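Local structure of uncharacterized protein (Acinetobacter baumannii, 4PAR) at residues Tyr28-Leu42 against His140-Lys154. The protein is a 5-hydroxymethylcytosine-specific restriction enzyme that cleaves DNA, probably through a VSR-like nuclease domain with an SRA-like domain recognising the modified base. The protein carries 3 engineered substitutions. Numbering follows the deposited sequence.
Sequences YVVSRIIHLLNDFTL and HQQIDKIIEEIKTAK
Two helices that pack together against the mixed sheet of the nuclease domain meet here, Y28, R32 and I33 of helix 26-37 facing H140 and I143 of helix 136-159. The axes of segments 28-37 and 140-154 pass 9.9 Å apart and cross at -48°. At one end H140 is gripped from two directions. Y28 OH and H140 NE2 share a hydrogen bond of 2.8 Å, each group meeting the other near its ring plane. The guanidinium of R32 lies flat over one face of the imidazole, centres 3.5 Å apart and planes at 13°. The extended R32 chain, with CG anti to the backbone N (chi1 -175°), carries the group across the ring; L36 CD2 covers its opposite face. R32 NH2 also bonds to N38 OD1 of the second subunit, which joins this end of the contact to that chain.

Isoleucines fill the middle: I33 CG1 rests on I143 CG2 at 3.5 Å, and I147 CD1 lies against L36 CB. As in the PD-(D/E)XK fold to which this family belongs, the sheet closes one side of the apolar layer, I71 touching both I33 and I146. Where helix 26-37 ends, I150 CG2 touches L37 CD2 and, from the loop that follows, L42 CD2. K154 stretches past L42 to a salt bridge with OD2 of D39, modelled too short for exact geometry; D39 OD1 accepts from T41 N (2.9 Å) in an Asx turn.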
loop_
_atom_site.group_PDB
_atom_site.type_symbol
_atom_site.label_atom_id
_atom_site.label_comp_id
_atom_site.label_asym_id
_atom_site.label_seq_id
_atom_site.Cartn_x
_atom_site.Cartn_y
_atom_site.Cartn_z
ATOM N N TYR F 28 12.138 -24.962 -3.671
ATOM C CA TYR F 28 13.034 -26.000 -4.161
ATOM C C TYR F 28 12.272 -27.080 -4.896
ATOM O O TYR F 28 12.576 -27.412 -6.049
ATOM C CB TYR F 28 13.823 -26.638 -3.021
ATOM C CG TYR F 28 14.860 -27.612 -3.527
ATOM C CD1 TYR F 28 16.084 -27.154 -4.007
ATOM C CD2 TYR F 28 14.614 -28.981 -3.553
ATOM C CE1 TYR F 28 17.040 -28.027 -4.485
ATOM C CE2 TYR F 28 15.570 -29.870 -4.035
ATOM C CZ TYR F 28 16.784 -29.380 -4.500
ATOM O OH TYR F 28 17.753 -30.232 -4.982
ATOM N N VAL F 29 11.275 -27.621 -4.206
ATOM C CA VAL F 29 10.494 -28.731 -4.713
ATOM C C VAL F 29 9.774 -28.342 -5.991
ATOM O O VAL F 29 9.848 -29.053 -6.997
ATOM C CB VAL F 29 9.483 -29.214 -3.669
ATOM C CG1 VAL F 29 8.529 -30.223 -4.278
ATOM C CG2 VAL F 29 10.218 -29.816 -2.475
ATOM N N VAL F 30 9.105 -27.194 -5.960
ATOM C CA VAL F 30 8.317 -26.775 -7.107
ATOM C C VAL F 30 9.211 -26.471 -8.302
ATOM O O VAL F 30 8.967 -26.963 -9.409
ATOM C CB VAL F 30 7.453 -25.552 -6.778
ATOM C CG1 VAL F 30 6.763 -25.030 -8.037
ATOM C CG2 VAL F 30 6.429 -25.915 -5.698
ATOM N N SER F 31 10.254 -25.676 -8.084
ATOM C CA SER F 31 11.120 -25.294 -9.194
ATOM C C SER F 31 11.752 -26.538 -9.811
ATOM O O SER F 31 11.840 -26.655 -11.042
ATOM C CB SER F 31 12.195 -24.305 -8.747
ATOM O OG SER F 31 13.090 -24.900 -7.825
ATOM N N ARG F 32 12.158 -27.486 -8.967
ATOM C CA ARG F 32 12.772 -28.694 -9.501
ATOM C C ARG F 32 11.756 -29.511 -10.302
ATOM O O ARG F 32 12.084 -30.029 -11.372
ATOM C CB ARG F 32 13.395 -29.553 -8.398
ATOM C CG ARG F 32 14.130 -30.753 -8.974
ATOM C CD ARG F 32 14.898 -31.542 -7.939
ATOM N NE ARG F 32 15.352 -32.817 -8.490
ATOM C CZ ARG F 32 16.521 -33.004 -9.094
ATOM N NH1 ARG F 32 17.375 -31.995 -9.230
ATOM N NH2 ARG F 32 16.837 -34.202 -9.562
ATOM N N ILE F 33 10.525 -29.611 -9.800
ATOM C CA ILE F 33 9.472 -30.315 -10.538
ATOM C C ILE F 33 9.271 -29.703 -11.917
ATOM O O ILE F 33 9.294 -30.407 -12.928
ATOM C CB ILE F 33 8.118 -30.299 -9.797
ATOM C CG1 ILE F 33 8.161 -31.217 -8.578
ATOM C CG2 ILE F 33 6.985 -30.740 -10.726
ATOM C CD1 ILE F 33 6.867 -31.259 -7.821
ATOM N N ILE F 34 9.087 -28.387 -11.956
ATOM C CA ILE F 34 8.870 -27.708 -13.223
ATOM C C ILE F 34 10.030 -27.893 -14.192
ATOM O O ILE F 34 9.816 -28.303 -15.333
ATOM C CB ILE F 34 8.634 -26.220 -13.025
ATOM C CG1 ILE F 34 7.416 -26.014 -12.132
ATOM C CG2 ILE F 34 8.403 -25.554 -14.367
ATOM C CD1 ILE F 34 6.151 -26.625 -12.704
ATOM N N HIS F 35 11.251 -27.605 -13.747
ATOM C CA HIS F 35 12.402 -27.678 -14.651
ATOM C C HIS F 35 12.676 -29.093 -15.142
ATOM O O HIS F 35 13.026 -29.284 -16.299
ATOM C CB HIS F 35 13.661 -27.121 -13.986
ATOM C CG HIS F 35 13.597 -25.654 -13.716
ATOM N ND1 HIS F 35 14.228 -25.067 -12.642
ATOM C CD2 HIS F 35 12.962 -24.655 -14.375
ATOM C CE1 HIS F 35 13.984 -23.768 -12.649
ATOM N NE2 HIS F 35 13.221 -23.493 -13.691
ATOM N N LEU F 36 12.529 -30.081 -14.268
ATOM C CA LEU F 36 12.793 -31.461 -14.661
ATOM C C LEU F 36 11.679 -31.984 -15.563
ATOM O O LEU F 36 11.909 -32.851 -16.408
ATOM C CB LEU F 36 12.949 -32.356 -13.434
ATOM C CG LEU F 36 14.359 -32.557 -12.876
ATOM C CD1 LEU F 36 15.000 -31.237 -12.505
ATOM C CD2 LEU F 36 14.311 -33.486 -11.672
ATOM N N LEU F 37 10.469 -31.475 -15.368
ATOM C CA LEU F 37 9.386 -31.748 -16.302
ATOM C C LEU F 37 9.604 -30.989 -17.609
ATOM O O LEU F 37 9.636 -31.582 -18.681
ATOM C CB LEU F 37 8.040 -31.366 -15.684
ATOM C CG LEU F 37 6.796 -31.300 -16.574
ATOM C CD1 LEU F 37 6.559 -32.609 -17.314
ATOM C CD2 LEU F 37 5.581 -30.934 -15.741
ATOM N N ASN F 38 9.735 -29.670 -17.482
ATOM C CA ASN F 38 9.956 -28.715 -18.580
ATOM C C ASN F 38 9.105 -28.989 -19.840
ATOM O O ASN F 38 9.562 -28.869 -20.976
ATOM C CB ASN F 38 11.472 -28.586 -18.887
ATOM C CG ASN F 38 11.993 -29.562 -19.928
ATOM O OD1 ASN F 38 12.841 -29.241 -20.751
ATOM N ND2 ASN F 38 11.456 -30.776 -19.895
ATOM N N ASP F 39 7.840 -29.330 -19.608
ATOM C CA ASP F 39 6.825 -29.320 -20.657
ATOM C C ASP F 39 5.913 -28.125 -20.425
ATOM O O ASP F 39 5.152 -28.096 -19.458
ATOM C CB ASP F 39 6.012 -30.617 -20.662
ATOM C CG ASP F 39 5.006 -30.683 -21.811
ATOM O OD1 ASP F 39 4.754 -29.651 -22.472
ATOM O OD2 ASP F 39 4.459 -31.780 -22.049
ATOM N N PHE F 40 5.988 -27.138 -21.309
ATOM C CA PHE F 40 5.215 -25.918 -21.120
ATOM C C PHE F 40 3.902 -25.899 -21.898
ATOM O O PHE F 40 3.182 -24.903 -21.894
ATOM C CB PHE F 40 6.083 -24.710 -21.449
ATOM C CG PHE F 40 7.179 -24.498 -20.449
ATOM C CD1 PHE F 40 8.413 -25.103 -20.616
ATOM C CD2 PHE F 40 6.954 -23.745 -19.309
ATOM C CE1 PHE F 40 9.416 -24.930 -19.682
ATOM C CE2 PHE F 40 7.950 -23.569 -18.373
ATOM C CZ PHE F 40 9.183 -24.163 -18.560
ATOM N N THR F 41 3.578 -27.010 -22.549
ATOM C CA THR F 41 2.213 -27.200 -23.020
ATOM C C THR F 41 1.316 -27.422 -21.800
ATOM O O THR F 41 0.089 -27.390 -21.899
ATOM C CB THR F 41 2.086 -28.388 -23.993
ATOM O OG1 THR F 41 2.399 -29.608 -23.311
ATOM C CG2 THR F 41 3.027 -28.211 -25.176
ATOM N N LEU F 42 1.952 -27.642 -20.652
ATOM C CA LEU F 42 1.257 -27.811 -19.382
ATOM C C LEU F 42 1.202 -26.507 -18.594
ATOM O O LEU F 42 2.224 -26.019 -18.124
ATOM C CB LEU F 42 1.945 -28.883 -18.537
ATOM C CG LEU F 42 1.419 -30.315 -18.607
ATOM C CD1 LEU F 42 1.231 -30.769 -20.045
ATOM C CD2 LEU F 42 2.379 -31.236 -17.877
ATOM N N HIS F 140 14.477 -36.051 -4.260
ATOM C CA HIS F 140 14.569 -36.150 -5.710
ATOM C C HIS F 140 13.780 -37.335 -6.257
ATOM O O HIS F 140 13.144 -37.222 -7.302
ATOM C CB HIS F 140 16.029 -36.259 -6.146
ATOM C CG HIS F 140 16.810 -34.994 -5.964
ATOM N ND1 HIS F 140 18.158 -34.909 -6.236
ATOM C CD2 HIS F 140 16.431 -33.766 -5.540
ATOM C CE1 HIS F 140 18.577 -33.683 -5.983
ATOM N NE2 HIS F 140 17.549 -32.969 -5.560
ATOM N N GLN F 141 13.824 -38.469 -5.558
ATOM C CA GLN F 141 13.069 -39.647 -5.982
ATOM C C GLN F 141 11.563 -39.368 -5.967
ATOM O O GLN F 141 10.869 -39.603 -6.966
ATOM C CB GLN F 141 13.406 -40.849 -5.093
ATOM C CG GLN F 141 14.789 -41.439 -5.357
ATOM C CD GLN F 141 15.222 -42.442 -4.301
ATOM O OE1 GLN F 141 14.533 -42.648 -3.302
ATOM N NE2 GLN F 141 16.373 -43.067 -4.518
ATOM N N GLN F 142 11.073 -38.855 -4.839
ATOM C CA GLN F 142 9.678 -38.426 -4.728
ATOM C C GLN F 142 9.259 -37.501 -5.884
ATOM O O GLN F 142 8.194 -37.669 -6.509
ATOM C CB GLN F 142 9.448 -37.718 -3.387
ATOM C CG GLN F 142 9.841 -38.537 -2.154
ATOM C CD GLN F 142 9.496 -37.841 -0.840
ATOM O OE1 GLN F 142 8.409 -37.286 -0.681
ATOM N NE2 GLN F 142 10.429 -37.861 0.101
ATOM N N ILE F 143 10.105 -36.524 -6.182
ATOM C CA ILE F 143 9.796 -35.602 -7.265
ATOM C C ILE F 143 9.779 -36.319 -8.619
ATOM O O ILE F 143 8.918 -36.048 -9.456
ATOM C CB ILE F 143 10.787 -34.436 -7.284
ATOM C CG1 ILE F 143 10.508 -33.522 -6.092
ATOM C CG2 ILE F 143 10.697 -33.671 -8.597
ATOM C CD1 ILE F 143 11.641 -32.584 -5.762
ATOM N N ASP F 144 10.704 -37.253 -8.816
ATOM C CA ASP F 144 10.787 -37.989 -10.075
ATOM C C ASP F 144 9.511 -38.783 -10.331
ATOM O O ASP F 144 8.949 -38.738 -11.437
ATOM C CB ASP F 144 11.997 -38.925 -10.082
ATOM C CG ASP F 144 13.316 -38.179 -10.200
ATOM O OD1 ASP F 144 13.302 -36.985 -10.573
ATOM O OD2 ASP F 144 14.370 -38.792 -9.928
ATOM N N LYS F 145 9.045 -39.501 -9.310
ATOM C CA LYS F 145 7.814 -40.271 -9.464
ATOM C C LYS F 145 6.636 -39.324 -9.723
ATOM O O LYS F 145 5.778 -39.616 -10.559
ATOM C CB LYS F 145 7.549 -41.171 -8.241
ATOM C CG LYS F 145 7.305 -40.436 -6.932
ATOM C CD LYS F 145 6.946 -41.362 -5.777
ATOM C CE LYS F 145 6.827 -40.576 -4.468
ATOM N NZ LYS F 145 6.124 -39.262 -4.634
ATOM N N ILE F 146 6.604 -38.180 -9.042
ATOM C CA ILE F 146 5.547 -37.208 -9.320
ATOM C C ILE F 146 5.555 -36.767 -10.791
ATOM O O ILE F 146 4.505 -36.714 -11.439
ATOM C CB ILE F 146 5.666 -35.980 -8.406
ATOM C CG1 ILE F 146 5.159 -36.333 -7.007
ATOM C CG2 ILE F 146 4.872 -34.808 -8.968
ATOM C CD1 ILE F 146 5.140 -35.173 -6.050
ATOM N N ILE F 147 6.742 -36.476 -11.316
ATOM C CA ILE F 147 6.903 -36.107 -12.722
ATOM C C ILE F 147 6.380 -37.202 -13.647
ATOM O O ILE F 147 5.724 -36.920 -14.654
ATOM C CB ILE F 147 8.377 -35.818 -13.062
ATOM C CG1 ILE F 147 8.866 -34.591 -12.297
ATOM C CG2 ILE F 147 8.553 -35.580 -14.550
ATOM C CD1 ILE F 147 10.370 -34.459 -12.264
ATOM N N GLU F 148 6.663 -38.455 -13.303
ATOM C CA GLU F 148 6.161 -39.567 -14.105
ATOM C C GLU F 148 4.633 -39.656 -14.070
ATOM O O GLU F 148 4.000 -39.942 -15.090
ATOM C CB GLU F 148 6.777 -40.888 -13.644
ATOM C CG GLU F 148 8.072 -41.232 -14.355
ATOM C CD GLU F 148 7.907 -41.314 -15.863
ATOM O OE1 GLU F 148 6.816 -41.712 -16.328
ATOM O OE2 GLU F 148 8.868 -40.975 -16.587
ATOM N N GLU F 149 4.044 -39.405 -12.904
ATOM C CA GLU F 149 2.588 -39.385 -12.779
ATOM C C GLU F 149 1.983 -38.284 -13.652
ATOM O O GLU F 149 0.963 -38.489 -14.320
ATOM C CB GLU F 149 2.170 -39.195 -11.317
ATOM C CG GLU F 149 2.294 -40.446 -10.454
ATOM C CD GLU F 149 1.219 -41.479 -10.762
ATOM O OE1 GLU F 149 0.237 -41.131 -11.453
ATOM O OE2 GLU F 149 1.357 -42.639 -10.312
ATOM N N ILE F 150 2.621 -37.119 -13.641
ATOM C CA ILE F 150 2.204 -36.005 -14.487
ATOM C C ILE F 150 2.251 -36.380 -15.964
ATOM O O ILE F 150 1.281 -36.181 -16.698
ATOM C CB ILE F 150 3.086 -34.765 -14.261
ATOM C CG1 ILE F 150 2.952 -34.264 -12.823
ATOM C CG2 ILE F 150 2.726 -33.667 -15.246
ATOM C CD1 ILE F 150 3.788 -33.047 -12.537
ATOM N N LYS F 151 3.383 -36.926 -16.394
ATOM C CA LYS F 151 3.561 -37.295 -17.793
ATOM C C LYS F 151 2.541 -38.341 -18.235
ATOM O O LYS F 151 1.993 -38.253 -19.335
ATOM C CB LYS F 151 4.982 -37.809 -18.038
ATOM C CG LYS F 151 6.035 -36.715 -18.082
ATOM C CD LYS F 151 7.403 -37.271 -18.449
ATOM C CE LYS F 151 8.401 -36.153 -18.713
ATOM N NZ LYS F 151 9.756 -36.686 -19.022
ATOM N N THR F 152 2.275 -39.320 -17.375
ATOM C CA THR F 152 1.384 -40.409 -17.755
ATOM C C THR F 152 -0.075 -39.944 -17.740
ATOM O O THR F 152 -0.900 -40.441 -18.511
ATOM C CB THR F 152 1.575 -41.651 -16.842
ATOM O OG1 THR F 152 1.000 -42.805 -17.469
ATOM C CG2 THR F 152 0.950 -41.446 -15.466
ATOM N N ALA F 153 -0.389 -38.974 -16.886
ATOM C CA ALA F 153 -1.716 -38.369 -16.905
ATOM C C ALA F 153 -1.894 -37.581 -18.199
ATOM O O ALA F 153 -2.944 -37.649 -18.852
ATOM C CB ALA F 153 -1.920 -37.474 -15.697
ATOM N N LYS F 154 -0.852 -36.841 -18.568
ATOM C CA LYS F 154 -0.858 -36.078 -19.808
ATOM C C LYS F 154 -1.051 -37.010 -20.998
ATOM O O LYS F 154 -1.748 -36.676 -21.953
ATOM C CB LYS F 154 0.437 -35.278 -19.972
ATOM C CG LYS F 154 0.410 -34.318 -21.152
ATOM C CD LYS F 154 1.802 -33.989 -21.652
ATOM C CE LYS F 154 1.743 -33.222 -22.964
ATOM N NZ LYS F 154 3.095 -33.032 -23.564
#